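PDB 4Q6J: Lmo0131 protein from Listeria monocytogenes, which is of unproven function but belongs to the EAL-domain family, whose members typically hydrolyse cyclic di-GMP, and folds as a TIM-type barrel. Local coordinates for residues 21-26 against 48-53; 42-47 against 54-59; 133-138 against 168-173; 179-184 against 189-194; 201-206 against 227-232. All blocks are in the same frame, centred on the assembly; numbering follows the deposited sequence. Where two conformers were deposited one is given.

Contact 1: 21-26 against 48-53; sequences LLYYQP and TTILAP. With EDO (1,2-ethanediol), chain L.
A phenol oxygen facing a methyl group is the odd feature here: Tyr23 OH lies 3.2 Å from Ile50 CD1, a close polar-to-apolar approach. The same methyl also meets Leu21, whose CD1 is 3.6 Å from Ile50 CD1, the two side chains crossing at about a right angle. Ile50 CG1 stands anti to its carbonyl carbon (chi1 -52°), which sends CD1 to Leu21 and the tyrosine hydroxyl while the CG2 branch comes obliquely to the Tyr23 ring, 4.3 Å from CZ. The two strands, 20-29 and 50-51, are not direct partners. Both pair antiparallel with strand 35-45, one on either side of it, so Ile50 reaches Leu21 and Tyr23 across that middle strand, over Arg43. Leu21 and Tyr23, two apart on a strand, present their side chains to the same side. Further along, Gln25 NE2 gives a bond of 2.6 Å to O2 of an ethanediol, presumably picked up from the crystallisation solution, and another to the carbonyl of Ser237.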
# COMPACT_ATOMS: atom_id res chain seq x y z
N LEU B 21 -19.37 -15.90 15.55
CA LEU B 21 -19.63 -15.64 16.97
C LEU B 21 -19.11 -14.26 17.27
O LEU B 21 -18.11 -13.87 16.73
CB LEU B 21 -18.87 -16.62 17.87
CG LEU B 21 -19.19 -18.11 17.82
CD1 LEU B 21 -18.20 -18.87 18.66
CD2 LEU B 21 -20.59 -18.34 18.29
N LEU B 22 -19.76 -13.51 18.15
CA LEU B 22 -19.17 -12.25 18.56
C LEU B 22 -18.56 -12.47 19.95
O LEU B 22 -19.25 -12.89 20.87
CB LEU B 22 -20.19 -11.12 18.57
CG LEU B 22 -19.61 -9.72 18.57
CD1 LEU B 22 -18.87 -9.49 17.27
CD2 LEU B 22 -20.66 -8.64 18.80
N TYR B 23 -17.25 -12.25 20.06
CA TYR B 23 -16.56 -12.31 21.34
C TYR B 23 -16.39 -10.89 21.81
O TYR B 23 -16.56 -9.95 21.03
CB TYR B 23 -15.22 -13.02 21.19
CG TYR B 23 -15.29 -14.54 21.17
CD1 TYR B 23 -16.51 -15.21 21.03
CD2 TYR B 23 -14.13 -15.30 21.31
CE1 TYR B 23 -16.57 -16.58 21.03
CE2 TYR B 23 -14.18 -16.69 21.30
CZ TYR B 23 -15.40 -17.32 21.16
OH TYR B 23 -15.45 -18.70 21.16
N TYR B 24 -16.03 -10.74 23.09
CA TYR B 24 -15.99 -9.43 23.76
C TYR B 24 -14.75 -9.30 24.62
O TYR B 24 -14.44 -10.19 25.41
CB TYR B 24 -17.21 -9.29 24.68
CG TYR B 24 -18.50 -9.40 23.94
CD1 TYR B 24 -18.98 -8.33 23.19
CD2 TYR B 24 -19.24 -10.58 23.95
CE1 TYR B 24 -20.15 -8.42 22.48
CE2 TYR B 24 -20.43 -10.68 23.24
CZ TYR B 24 -20.87 -9.59 22.51
OH TYR B 24 -22.03 -9.67 21.80
N GLN B 25 -14.04 -8.18 24.49
CA GLN B 25 -12.89 -7.96 25.36
C GLN B 25 -13.15 -6.75 26.28
O GLN B 25 -13.42 -5.65 25.78
CB GLN B 25 -11.59 -7.80 24.55
CG GLN B 25 -10.39 -7.80 25.50
CD GLN B 25 -9.02 -7.67 24.82
OE1 GLN B 25 -8.87 -6.95 23.84
NE2 GLN B 25 -8.02 -8.35 25.38
N PRO B 26 -13.11 -6.93 27.63
CA PRO B 26 -13.43 -5.79 28.49
C PRO B 26 -12.49 -4.59 28.31
O PRO B 26 -11.29 -4.75 28.04
CB PRO B 26 -13.26 -6.35 29.91
CG PRO B 26 -13.24 -7.76 29.78
CD PRO B 26 -12.73 -8.10 28.43
N THR B 48 -14.24 -27.70 13.47
CA THR B 48 -13.24 -28.24 14.38
C THR B 48 -12.61 -27.19 15.29
O THR B 48 -11.81 -27.52 16.16
CB THR B 48 -12.15 -29.00 13.59
OG1 THR B 48 -11.46 -28.10 12.72
CG2 THR B 48 -12.77 -30.12 12.77
N THR B 49 -12.98 -25.92 15.10
CA THR B 49 -12.33 -24.86 15.85
C THR B 49 -13.09 -23.54 15.74
O THR B 49 -14.19 -23.50 15.19
CB THR B 49 -10.86 -24.69 15.38
OG1 THR B 49 -10.10 -23.95 16.34
CG2 THR B 49 -10.79 -24.01 14.01
N ILE B 50 -12.50 -22.49 16.32
CA ILE B 50 -13.02 -21.12 16.26
C ILE B 50 -11.89 -20.20 15.82
O ILE B 50 -10.84 -20.14 16.46
CB ILE B 50 -13.64 -20.64 17.61
CG1 ILE B 50 -14.65 -21.67 18.10
CG2 ILE B 50 -14.36 -19.31 17.45
CD1 ILE B 50 -15.52 -21.21 19.19
N LEU B 51 -12.10 -19.50 14.71
CA LEU B 51 -11.08 -18.67 14.08
C LEU B 51 -11.30 -17.18 14.30
O LEU B 51 -12.44 -16.71 14.36
CB LEU B 51 -11.04 -18.94 12.57
CG LEU B 51 -9.92 -19.80 11.93
CD1 LEU B 51 -9.64 -21.03 12.73
CD2 LEU B 51 -10.27 -20.17 10.51
N ALA B 52 -10.18 -16.46 14.44
CA ALA B 52 -10.10 -14.99 14.50
C ALA B 52 -9.98 -14.38 13.09
O ALA B 52 -9.45 -15.03 12.19
CB ALA B 52 -8.91 -14.61 15.36
N PRO B 53 -10.47 -13.14 12.88
CA PRO B 53 -10.58 -12.49 11.56
C PRO B 53 -9.30 -12.46 10.71
O PRO B 53 -9.36 -12.45 9.48
CB PRO B 53 -10.94 -11.06 11.93
CG PRO B 53 -11.59 -11.17 13.19
CD PRO B 53 -10.93 -12.24 13.94
C1 EDO L . -3.15 -8.70 24.48
O1 EDO L . -2.94 -7.96 25.68
C2 EDO L . -4.44 -8.30 23.79
O2 EDO L . -5.57 -8.64 24.60

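Contact 2: 42-47 against 54-59; sequences VRLKTA and IDFFDD
Phe56 and Leu44 carry most of this contact, with Val42 adding a smaller share. The CB of Leu44 sits almost squarely over the Phe56 ring, 3.7 Å from the centroid and 13° off the ring normal, a CH-pi contact made by the methylene rather than by a branch methyl. Leu44 CD2 continues past the ring toward its root, 4.0 Å from Phe56 CG. Phe56 reaches the strand because its CG lies between the backbone N and the carbonyl carbon (chi1 66°), pushing the ring off helix 53-62 toward strand 42-45. Val42 comes from another direction: its CG1 stands at the ring edge, 4.0 Å from Phe56 CZ, near the ring plane. Strand and helix segments lie 8.9 Å apart at their closest, with 74° between their directions, and the chain passes from one to the other through a loop carrying the short strand 50-51. Met69 of helix 66-83 and Leu51 also pack on Phe56, and the helix meets a second subunit, where Ile54 packs on Ile54 of that chain. The side-chain contacts are apolar, so burial of the ring and the CH-pi contact seat the helix on the strand less directionally than hydrogen bonds would.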
# COMPACT_ATOMS: atom_id res chain seq x y z
N VAL B 42 -15.36 -10.23 16.14
CA VAL B 42 -15.97 -11.36 15.43
C VAL B 42 -15.07 -12.59 15.40
O VAL B 42 -13.84 -12.49 15.34
CB VAL B 42 -16.42 -10.98 13.99
CG1 VAL B 42 -15.25 -11.08 13.01
CG2 VAL B 42 -17.58 -11.84 13.54
N ARG B 43 -15.69 -13.76 15.47
CA ARG B 43 -15.02 -15.04 15.35
C ARG B 43 -15.79 -15.86 14.35
O ARG B 43 -16.99 -15.64 14.15
CB ARG B 43 -15.02 -15.79 16.69
CG ARG B 43 -14.31 -15.10 17.82
CD ARG B 43 -12.99 -14.66 17.33
NE ARG B 43 -12.08 -14.15 18.33
CZ ARG B 43 -11.43 -13.01 18.21
NH1 ARG B 43 -11.65 -12.26 17.15
NH2 ARG B 43 -10.58 -12.61 19.15
N LEU B 44 -15.12 -16.82 13.73
CA LEU B 44 -15.81 -17.75 12.85
C LEU B 44 -15.73 -19.10 13.52
O LEU B 44 -14.64 -19.59 13.84
CB LEU B 44 -15.15 -17.82 11.47
CG LEU B 44 -15.78 -18.80 10.47
CD1 LEU B 44 -17.11 -18.30 9.96
CD2 LEU B 44 -14.82 -19.07 9.33
N LYS B 45 -16.88 -19.71 13.78
CA LYS B 45 -16.90 -21.03 14.37
C LYS B 45 -17.00 -22.01 13.22
O LYS B 45 -17.98 -21.98 12.49
CB LYS B 45 -18.09 -21.19 15.32
CG LYS B 45 -17.87 -22.33 16.29
CD LYS B 45 -19.15 -22.90 16.84
CE LYS B 45 -18.95 -23.62 18.19
NZ LYS B 45 -18.16 -24.87 18.11
N THR B 46 -15.99 -22.87 13.08
CA THR B 46 -16.02 -23.93 12.06
C THR B 46 -16.33 -25.28 12.70
O THR B 46 -16.77 -25.34 13.84
CB THR B 46 -14.70 -24.07 11.33
OG1 THR B 46 -13.77 -24.76 12.17
CG2 THR B 46 -14.14 -22.68 10.93
N ALA B 47 -16.10 -26.35 11.96
CA ALA B 47 -16.42 -27.67 12.44
C ALA B 47 -15.52 -28.04 13.60
O ALA B 47 -15.96 -28.61 14.59
CB ALA B 47 -16.30 -28.69 11.33
N ILE B 54 -8.16 -12.44 11.37
CA ILE B 54 -6.87 -12.42 10.69
C ILE B 54 -6.64 -13.68 9.86
O ILE B 54 -5.99 -13.65 8.81
CB ILE B 54 -5.72 -12.21 11.71
CG1 ILE B 54 -4.37 -12.11 11.01
CG2 ILE B 54 -5.74 -13.25 12.82
CD1 ILE B 54 -3.70 -10.75 11.17
N ASP B 55 -7.19 -14.80 10.32
CA ASP B 55 -7.10 -16.05 9.59
C ASP B 55 -8.08 -16.13 8.41
O ASP B 55 -7.66 -16.35 7.27
CB ASP B 55 -7.29 -17.19 10.56
CG ASP B 55 -6.39 -17.05 11.75
OD1 ASP B 55 -5.17 -16.90 11.55
OD2 ASP B 55 -6.90 -17.06 12.88
N PHE B 56 -9.37 -15.91 8.68
CA PHE B 56 -10.41 -16.11 7.67
C PHE B 56 -10.75 -14.90 6.78
O PHE B 56 -11.62 -15.01 5.93
CB PHE B 56 -11.69 -16.72 8.28
CG PHE B 56 -12.41 -15.83 9.27
CD1 PHE B 56 -12.09 -15.85 10.62
CD2 PHE B 56 -13.45 -15.01 8.86
CE1 PHE B 56 -12.78 -15.04 11.53
CE2 PHE B 56 -14.13 -14.21 9.77
CZ PHE B 56 -13.79 -14.22 11.09
N PHE B 57 -10.00 -13.80 6.88
CA PHE B 57 -10.35 -12.62 6.09
C PHE B 57 -10.36 -12.94 4.59
O PHE B 57 -11.25 -12.50 3.86
CB PHE B 57 -9.40 -11.42 6.44
CG PHE B 57 -8.97 -10.59 5.26
CD1 PHE B 57 -9.76 -9.57 4.78
CD2 PHE B 57 -7.85 -10.95 4.53
CE1 PHE B 57 -9.40 -8.87 3.65
CE2 PHE B 57 -7.49 -10.26 3.41
CZ PHE B 57 -8.26 -9.21 2.97
N ASP B 58 -9.36 -13.66 4.12
CA ASP B 58 -9.16 -13.76 2.69
C ASP B 58 -10.38 -14.39 2.10
O ASP B 58 -10.90 -13.96 1.09
CB ASP B 58 -7.94 -14.62 2.38
CG ASP B 58 -6.73 -13.81 1.96
OD1 ASP B 58 -5.70 -13.88 2.64
OD2 ASP B 58 -6.82 -13.11 0.94
N ASP B 59 -10.87 -15.42 2.78
CA ASP B 59 -12.00 -16.17 2.29
C ASP B 59 -13.28 -15.32 2.20
O ASP B 59 -14.02 -15.44 1.25
CB ASP B 59 -12.16 -17.40 3.16
CG ASP B 59 -10.86 -18.13 3.36
OD1 ASP B 59 -10.19 -17.91 4.38
OD2 ASP B 59 -10.51 -18.92 2.47

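Contact 3: 133-138 against 168-173; sequences TELAIA and RSLPID
Apolar side-chain packing makes up most of the contact, and Leu135 and Leu170 lead it. Their side chains cross at about a right angle, with Leu135 CD1 3.9 Å from Leu170 CG. The same Leu135 methyl also rests against the Ser169 methylene, CD1 to CB 3.8 Å. Leu170 has its CG anti to the carbonyl carbon (chi1 -66°), and its CD2 branch lies at the start of helix 136-146, where it meets Ala138 CB at 3.9 Å. Leu170 CD2 also lies 3.8 Å from the carbonyl oxygen Leu135 O, a van der Waals approach. Leu170 is the first residue to leave helix 163-169, and Pro171 after it centres an inverse gamma turn that leads the chain to strand 174-177. The polar links are made with other parts of the structure. Asp173 forms a salt bridge with Lys146, at the far end of helix 136-146, while Arg168 reaches Asp188 of a third subunit and Asn64 of a fourth accepts a bond from Ala136 N. Between the segments themselves, then, the joining of one helix's start to the other's end rests on the fit of methyl and methylene groups, with directional bonding left to the surroundings.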
# COMPACT_ATOMS: atom_id res chain seq x y z
N THR B 133 -7.53 9.22 1.68
CA THR B 133 -8.76 9.31 0.89
C THR B 133 -9.55 10.56 1.24
O THR B 133 -9.22 11.28 2.17
CB THR B 133 -9.67 8.08 1.08
OG1 THR B 133 -10.45 8.24 2.26
CG2 THR B 133 -8.85 6.81 1.22
N GLU B 134 -10.59 10.80 0.48
CA GLU B 134 -11.49 11.89 0.77
C GLU B 134 -12.25 11.51 2.04
O GLU B 134 -12.67 10.38 2.19
CB GLU B 134 -12.44 12.09 -0.40
CG GLU B 134 -11.76 12.10 -1.76
CD GLU B 134 -10.91 10.86 -2.01
OE1 GLU B 134 -11.45 9.73 -1.95
OE2 GLU B 134 -9.70 11.01 -2.27
N LEU B 135 -12.43 12.45 2.95
CA LEU B 135 -13.00 12.10 4.24
C LEU B 135 -14.36 12.71 4.46
O LEU B 135 -15.02 12.38 5.41
CB LEU B 135 -12.06 12.53 5.38
CG LEU B 135 -10.80 11.70 5.62
CD1 LEU B 135 -10.38 11.75 7.07
CD2 LEU B 135 -11.00 10.26 5.20
N ALA B 136 -14.78 13.62 3.58
CA ALA B 136 -16.01 14.36 3.80
C ALA B 136 -17.28 13.49 3.86
O ALA B 136 -18.16 13.74 4.68
CB ALA B 136 -16.17 15.43 2.78
N ILE B 137 -17.37 12.49 2.98
CA ILE B 137 -18.51 11.57 2.98
C ILE B 137 -18.52 10.74 4.26
O ILE B 137 -19.54 10.61 4.92
CB ILE B 137 -18.51 10.59 1.80
CG1 ILE B 137 -18.25 11.33 0.49
CG2 ILE B 137 -19.84 9.87 1.71
CD1 ILE B 137 -19.40 12.19 0.07
N ALA B 138 -17.37 10.18 4.61
CA ALA B 138 -17.23 9.45 5.85
C ALA B 138 -17.67 10.33 7.03
O ALA B 138 -18.42 9.90 7.89
CB ALA B 138 -15.82 9.02 6.01
N ARG B 168 -8.13 14.69 12.47
CA ARG B 168 -8.48 16.03 12.04
C ARG B 168 -9.87 16.11 11.43
O ARG B 168 -10.66 16.96 11.79
CB ARG B 168 -7.46 16.51 11.03
CG ARG B 168 -7.87 17.75 10.31
CD ARG B 168 -6.92 18.10 9.18
NE ARG B 168 -7.13 19.48 8.76
CZ ARG B 168 -6.31 20.17 7.98
NH1 ARG B 168 -5.20 19.64 7.52
NH2 ARG B 168 -6.62 21.40 7.69
N SER B 169 -10.19 15.19 10.52
CA SER B 169 -11.35 15.36 9.67
C SER B 169 -12.54 14.40 9.88
O SER B 169 -13.52 14.46 9.12
CB SER B 169 -10.92 15.37 8.21
OG SER B 169 -9.83 16.27 8.04
N LEU B 170 -12.47 13.55 10.89
CA LEU B 170 -13.62 12.73 11.28
C LEU B 170 -14.08 13.09 12.70
O LEU B 170 -13.31 13.68 13.46
CB LEU B 170 -13.26 11.24 11.18
CG LEU B 170 -13.00 10.77 9.75
CD1 LEU B 170 -12.69 9.31 9.81
CD2 LEU B 170 -14.21 11.04 8.92
N PRO B 171 -15.33 12.76 13.06
CA PRO B 171 -15.82 13.18 14.37
C PRO B 171 -15.53 12.14 15.48
O PRO B 171 -16.40 11.59 16.12
CB PRO B 171 -17.32 13.36 14.13
CG PRO B 171 -17.63 12.30 13.18
CD PRO B 171 -16.42 12.21 12.24
N ILE B 172 -14.24 11.93 15.71
CA ILE B 172 -13.75 10.90 16.61
C ILE B 172 -13.95 11.25 18.09
O ILE B 172 -13.66 12.36 18.52
CB ILE B 172 -12.25 10.63 16.34
CG1 ILE B 172 -11.98 10.39 14.85
CG2 ILE B 172 -11.76 9.47 17.14
CD1 ILE B 172 -12.84 9.33 14.28
N ASP B 173 -14.47 10.28 18.86
CA ASP B 173 -14.63 10.39 20.32
C ASP B 173 -13.50 9.68 21.08
O ASP B 173 -13.07 10.12 22.13
CB ASP B 173 -15.95 9.75 20.78
CG ASP B 173 -17.18 10.41 20.20
OD1 ASP B 173 -17.37 11.62 20.45
OD2 ASP B 173 -17.96 9.72 19.53

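Contact 4: 179-184 against 189-194; sequences MSFIAL and RKQQII. With PO4 (phosphate ion), chain M; EDO (1,2-ethanediol), chain I.
One face of the Phe181 ring is covered by the Gln191 amide nitrogen, which sits 3.2 Å above the plane and offset toward the rim. The amide stands upright on the ring, their planes 90° apart. Ile194 CG2 approaches the same ring obliquely, 4.1 Å from Phe181 CZ. Gln191 NE2 also donates to the Phe181 carbonyl, 2.8 Å to O with an N-H...O angle of 157°, meeting the oxygen in the carbonyl plane on a lone pair. The bend of Gln191 at chi2 (61°) turns its amide back over the residue whose backbone it bonds. In the barrel this is a loop following strand 174-177: its 3-10 turn, 179-181, is tied to the first turn of helix 189-204, the next helix in the chain. Asp188 accepts a bond from Gln191 N just before that helix. Arg168 of a third subunit donates to the carbonyls of Ser180 and Ala183. Farther along the loop, Leu184 N donates to O2 of an ethanediol, 2.9 Å away, most likely a crystallisation additive.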
# COMPACT_ATOMS: atom_id res chain seq x y z
N MSE B 179 -0.87 -2.57 20.61
CA MSE B 179 0.00 -3.08 21.63
C MSE B 179 1.40 -2.51 21.56
O MSE B 179 2.00 -2.29 22.60
CB MSE B 179 -0.04 -4.60 21.62
CG MSE B 179 1.07 -5.24 20.81
SE MSE B 179 2.56 -5.66 22.01
CE MSE B 179 2.41 -7.56 21.51
N SER B 180 1.94 -2.31 20.37
CA SER B 180 3.30 -1.79 20.23
C SER B 180 3.47 -0.41 20.87
O SER B 180 4.53 -0.05 21.38
CB SER B 180 3.64 -1.68 18.76
OG SER B 180 2.87 -0.65 18.18
N PHE B 181 2.41 0.38 20.80
CA PHE B 181 2.46 1.73 21.30
C PHE B 181 2.85 1.81 22.79
O PHE B 181 3.43 2.81 23.23
CB PHE B 181 1.09 2.37 21.07
CG PHE B 181 1.13 3.87 21.02
CD1 PHE B 181 1.74 4.52 19.97
CD2 PHE B 181 0.55 4.61 22.01
CE1 PHE B 181 1.78 5.89 19.91
CE2 PHE B 181 0.58 6.00 21.95
CZ PHE B 181 1.20 6.63 20.90
N ILE B 182 2.51 0.78 23.56
CA ILE B 182 2.76 0.80 24.99
C ILE B 182 3.79 -0.25 25.44
O ILE B 182 3.93 -0.55 26.63
CB ILE B 182 1.44 0.66 25.80
CG1 ILE B 182 0.81 -0.73 25.63
CG2 ILE B 182 0.48 1.73 25.37
CD1 ILE B 182 -0.28 -1.04 26.61
N ALA B 183 4.53 -0.80 24.48
CA ALA B 183 5.55 -1.77 24.81
C ALA B 183 6.92 -1.09 24.96
O ALA B 183 7.14 -0.02 24.38
CB ALA B 183 5.60 -2.86 23.74
N LEU B 184 7.81 -1.73 25.73
CA LEU B 184 9.20 -1.26 25.91
C LEU B 184 9.38 0.04 26.72
O LEU B 184 10.43 0.68 26.64
CB LEU B 184 9.92 -1.10 24.56
CG LEU B 184 9.89 -2.25 23.55
CD1 LEU B 184 10.52 -1.83 22.24
CD2 LEU B 184 10.56 -3.51 24.06
N ARG B 189 12.25 6.47 26.71
CA ARG B 189 11.85 7.81 27.07
C ARG B 189 11.11 8.54 25.93
O ARG B 189 10.16 9.24 26.19
CB ARG B 189 13.01 8.66 27.56
CG ARG B 189 12.54 10.08 27.82
CD ARG B 189 13.59 10.95 28.42
NE ARG B 189 14.86 10.85 27.73
CZ ARG B 189 15.96 11.45 28.13
NH1 ARG B 189 15.94 12.20 29.23
NH2 ARG B 189 17.08 11.32 27.45
N LYS B 190 11.56 8.39 24.69
CA LYS B 190 10.89 9.05 23.60
C LYS B 190 9.43 8.58 23.51
O LYS B 190 8.54 9.38 23.28
CB LYS B 190 11.60 8.75 22.28
CG LYS B 190 12.97 9.32 22.14
CD LYS B 190 13.65 8.90 20.79
CE LYS B 190 13.09 9.65 19.58
NZ LYS B 190 13.79 9.43 18.27
N GLN B 191 9.17 7.29 23.69
CA GLN B 191 7.81 6.78 23.57
C GLN B 191 6.97 7.24 24.74
O GLN B 191 5.77 7.43 24.61
CB GLN B 191 7.78 5.26 23.41
CG GLN B 191 6.40 4.65 23.13
CD GLN B 191 5.80 5.16 21.84
OE1 GLN B 191 6.48 5.81 21.03
NE2 GLN B 191 4.51 4.87 21.62
N GLN B 192 7.60 7.42 25.89
CA GLN B 192 6.86 7.98 27.03
C GLN B 192 6.42 9.40 26.76
O GLN B 192 5.30 9.80 27.08
CB GLN B 192 7.66 7.90 28.33
CG GLN B 192 7.69 6.48 28.89
CD GLN B 192 7.92 6.42 30.40
OE1 GLN B 192 7.45 7.30 31.13
NE2 GLN B 192 8.62 5.39 30.87
N ILE B 193 7.30 10.16 26.15
CA ILE B 193 6.95 11.51 25.76
C ILE B 193 5.87 11.50 24.66
O ILE B 193 4.94 12.32 24.69
CB ILE B 193 8.20 12.29 25.33
CG1 ILE B 193 9.10 12.49 26.55
CG2 ILE B 193 7.83 13.63 24.80
CD1 ILE B 193 10.49 12.81 26.20
N ILE B 194 5.97 10.57 23.73
CA ILE B 194 5.02 10.52 22.63
C ILE B 194 3.63 10.20 23.14
O ILE B 194 2.64 10.85 22.76
CB ILE B 194 5.44 9.52 21.57
CG1 ILE B 194 6.67 10.03 20.82
CG2 ILE B 194 4.28 9.26 20.60
CD1 ILE B 194 7.40 8.97 20.06
P PO4 M . 14.51 13.91 31.50
O1 PO4 M . 13.62 15.11 31.70
O2 PO4 M . 15.93 14.41 31.41
O3 PO4 M . 14.28 12.92 32.61
O4 PO4 M . 14.14 13.28 30.19
C1 EDO I . 5.90 -4.38 28.85
O1 EDO I . 6.80 -3.85 29.82
C2 EDO I . 6.69 -5.17 27.84
O2 EDO I . 7.07 -4.31 26.78

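Contact 5: 201-206 against 227-232; sequences LCHDLG and KVDYFQ
His203 NE2 donates to Asp229 OD2, 2.8 Å away with an N-H...O angle of 168°. The oxygen is met on its syn side, 19° out of the carboxylate plane, and lies in the plane of the imidazole; ring and carboxylate are turned 75° from each other. At the same ring edge, His203 CE1 lies 3.1 Å from the carbonyl oxygen Lys227 O, while Lys227 CB packs on CE1 at 3.9 Å before the rest of that side chain leads away. Asp229 OD2 has a second donor, the backbone N of Val209; two donors on it would probably favour the carboxylate form of Asp229. His203 swings out from the last turn of its helix with CG anti to the carbonyl carbon, and a Schellman motif at Gly206 closes that turn. Lys227, with positive phi, is likewise the C' residue of the Schellman motif ending helix 217-225. The bond therefore ties the C-terminal end of helix 189-204 to the loop between helix 217-225 and strand 230-231, beside strand 208-211.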
# COMPACT_ATOMS: atom_id res chain seq x y z
N LEU B 201 -3.32 15.55 23.66
CA LEU B 201 -3.93 16.01 22.43
C LEU B 201 -5.38 15.53 22.34
O LEU B 201 -6.29 16.31 22.08
CB LEU B 201 -3.12 15.52 21.24
CG LEU B 201 -3.77 15.80 19.86
CD1 LEU B 201 -4.09 17.30 19.62
CD2 LEU B 201 -2.90 15.21 18.75
N CYS B 202 -5.60 14.23 22.55
CA CYS B 202 -6.95 13.68 22.57
C CYS B 202 -7.87 14.37 23.56
O CYS B 202 -9.03 14.65 23.26
CB CYS B 202 -6.88 12.21 22.87
SG CYS B 202 -6.19 11.36 21.47
N HIS B 203 -7.34 14.65 24.75
CA HIS B 203 -8.09 15.37 25.77
C HIS B 203 -8.36 16.81 25.37
O HIS B 203 -9.47 17.33 25.57
CB HIS B 203 -7.33 15.32 27.08
CG HIS B 203 -7.26 13.95 27.68
ND1 HIS B 203 -6.41 13.63 28.69
CD2 HIS B 203 -7.96 12.83 27.39
CE1 HIS B 203 -6.58 12.36 29.03
NE2 HIS B 203 -7.51 11.86 28.25
N ASP B 204 -7.36 17.46 24.79
CA ASP B 204 -7.54 18.81 24.26
C ASP B 204 -8.50 18.84 23.07
O ASP B 204 -9.14 19.84 22.83
CB ASP B 204 -6.20 19.42 23.89
CG ASP B 204 -5.34 19.71 25.10
OD1 ASP B 204 -5.81 19.57 26.24
OD2 ASP B 204 -4.17 20.07 24.91
N LEU B 205 -8.62 17.73 22.35
CA LEU B 205 -9.69 17.62 21.38
C LEU B 205 -11.04 17.23 22.02
O LEU B 205 -12.04 17.15 21.33
CB LEU B 205 -9.32 16.61 20.32
CG LEU B 205 -8.17 17.11 19.48
CD1 LEU B 205 -7.71 16.00 18.57
CD2 LEU B 205 -8.57 18.39 18.71
N GLY B 206 -11.03 16.96 23.32
CA GLY B 206 -12.24 16.59 24.02
C GLY B 206 -12.63 15.13 23.81
O GLY B 206 -13.81 14.78 23.85
N LYS B 227 -2.39 9.71 32.11
CA LYS B 227 -3.77 10.12 31.93
C LYS B 227 -4.54 9.33 30.87
O LYS B 227 -5.55 9.81 30.36
CB LYS B 227 -3.86 11.64 31.66
CG LYS B 227 -3.10 12.53 32.70
CD LYS B 227 -3.16 14.01 32.35
CE LYS B 227 -2.09 14.80 33.11
NZ LYS B 227 -0.71 14.61 32.56
N VAL B 228 -4.09 8.12 30.55
CA VAL B 228 -4.87 7.26 29.67
C VAL B 228 -6.20 6.99 30.35
O VAL B 228 -6.24 6.72 31.55
CB VAL B 228 -4.14 5.93 29.37
CG1 VAL B 228 -5.01 5.05 28.54
CG2 VAL B 228 -2.82 6.20 28.65
N ASP B 229 -7.30 7.06 29.62
CA ASP B 229 -8.61 6.90 30.25
C ASP B 229 -9.03 5.44 30.48
O ASP B 229 -9.66 5.14 31.47
CB ASP B 229 -9.66 7.56 29.38
CG ASP B 229 -9.36 8.99 29.12
OD1 ASP B 229 -9.81 9.80 29.94
OD2 ASP B 229 -8.69 9.32 28.10
N TYR B 230 -8.71 4.55 29.53
CA TYR B 230 -9.25 3.18 29.53
C TYR B 230 -8.19 2.20 29.13
O TYR B 230 -7.32 2.53 28.32
CB TYR B 230 -10.40 3.01 28.55
CG TYR B 230 -11.51 4.02 28.74
CD1 TYR B 230 -12.35 3.96 29.83
CD2 TYR B 230 -11.72 5.03 27.80
CE1 TYR B 230 -13.36 4.89 30.01
CE2 TYR B 230 -12.74 5.95 27.96
CZ TYR B 230 -13.56 5.87 29.07
OH TYR B 230 -14.56 6.78 29.22
N PHE B 231 -8.29 0.99 29.66
CA PHE B 231 -7.34 -0.08 29.36
C PHE B 231 -8.04 -1.29 28.74
O PHE B 231 -9.19 -1.60 29.06
CB PHE B 231 -6.66 -0.57 30.65
CG PHE B 231 -5.87 0.49 31.40
CD1 PHE B 231 -5.09 1.41 30.72
CD2 PHE B 231 -5.92 0.54 32.78
CE1 PHE B 231 -4.36 2.36 31.42
CE2 PHE B 231 -5.21 1.50 33.47
CZ PHE B 231 -4.44 2.40 32.79
N GLN B 232 -7.30 -2.01 27.92
CA GLN B 232 -7.74 -3.26 27.36
C GLN B 232 -6.49 -4.15 27.17
O GLN B 232 -5.45 -3.67 26.77
CB GLN B 232 -8.44 -2.95 26.03
CG GLN B 232 -9.02 -4.09 25.30
CD GLN B 232 -9.69 -3.63 24.04
OE1 GLN B 232 -9.98 -2.46 23.88
NE2 GLN B 232 -9.93 -4.54 23.14

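Contacts 1 and 2 are neighbours, centres about 9 Å apart, joined where Leu51 N meets Leu44 O at 2.7 Å; contact 1 bridges over strand 35-45, on which contact 2 is built. Contact 5 lies across the chain's centre from contact 1, centres about 28 Å apart, yet strands 20-29 and 230-231 adjoin, and Gln25 OE1 is 2.7 Å from Gln232 NE2. Contacts 4 and 5 sit near the two ends of helix 189-204, about 15 Å between centres. Contact 3 lies close to contact 5, nearest atoms about 5 Å apart, but about 16 Å from contacts 1 and 2. Arg168 of contact 3 binds the contact 4 loop of a third subunit, and the same pairing is made in reverse, whereas contacts 2 and 4 both touch the second.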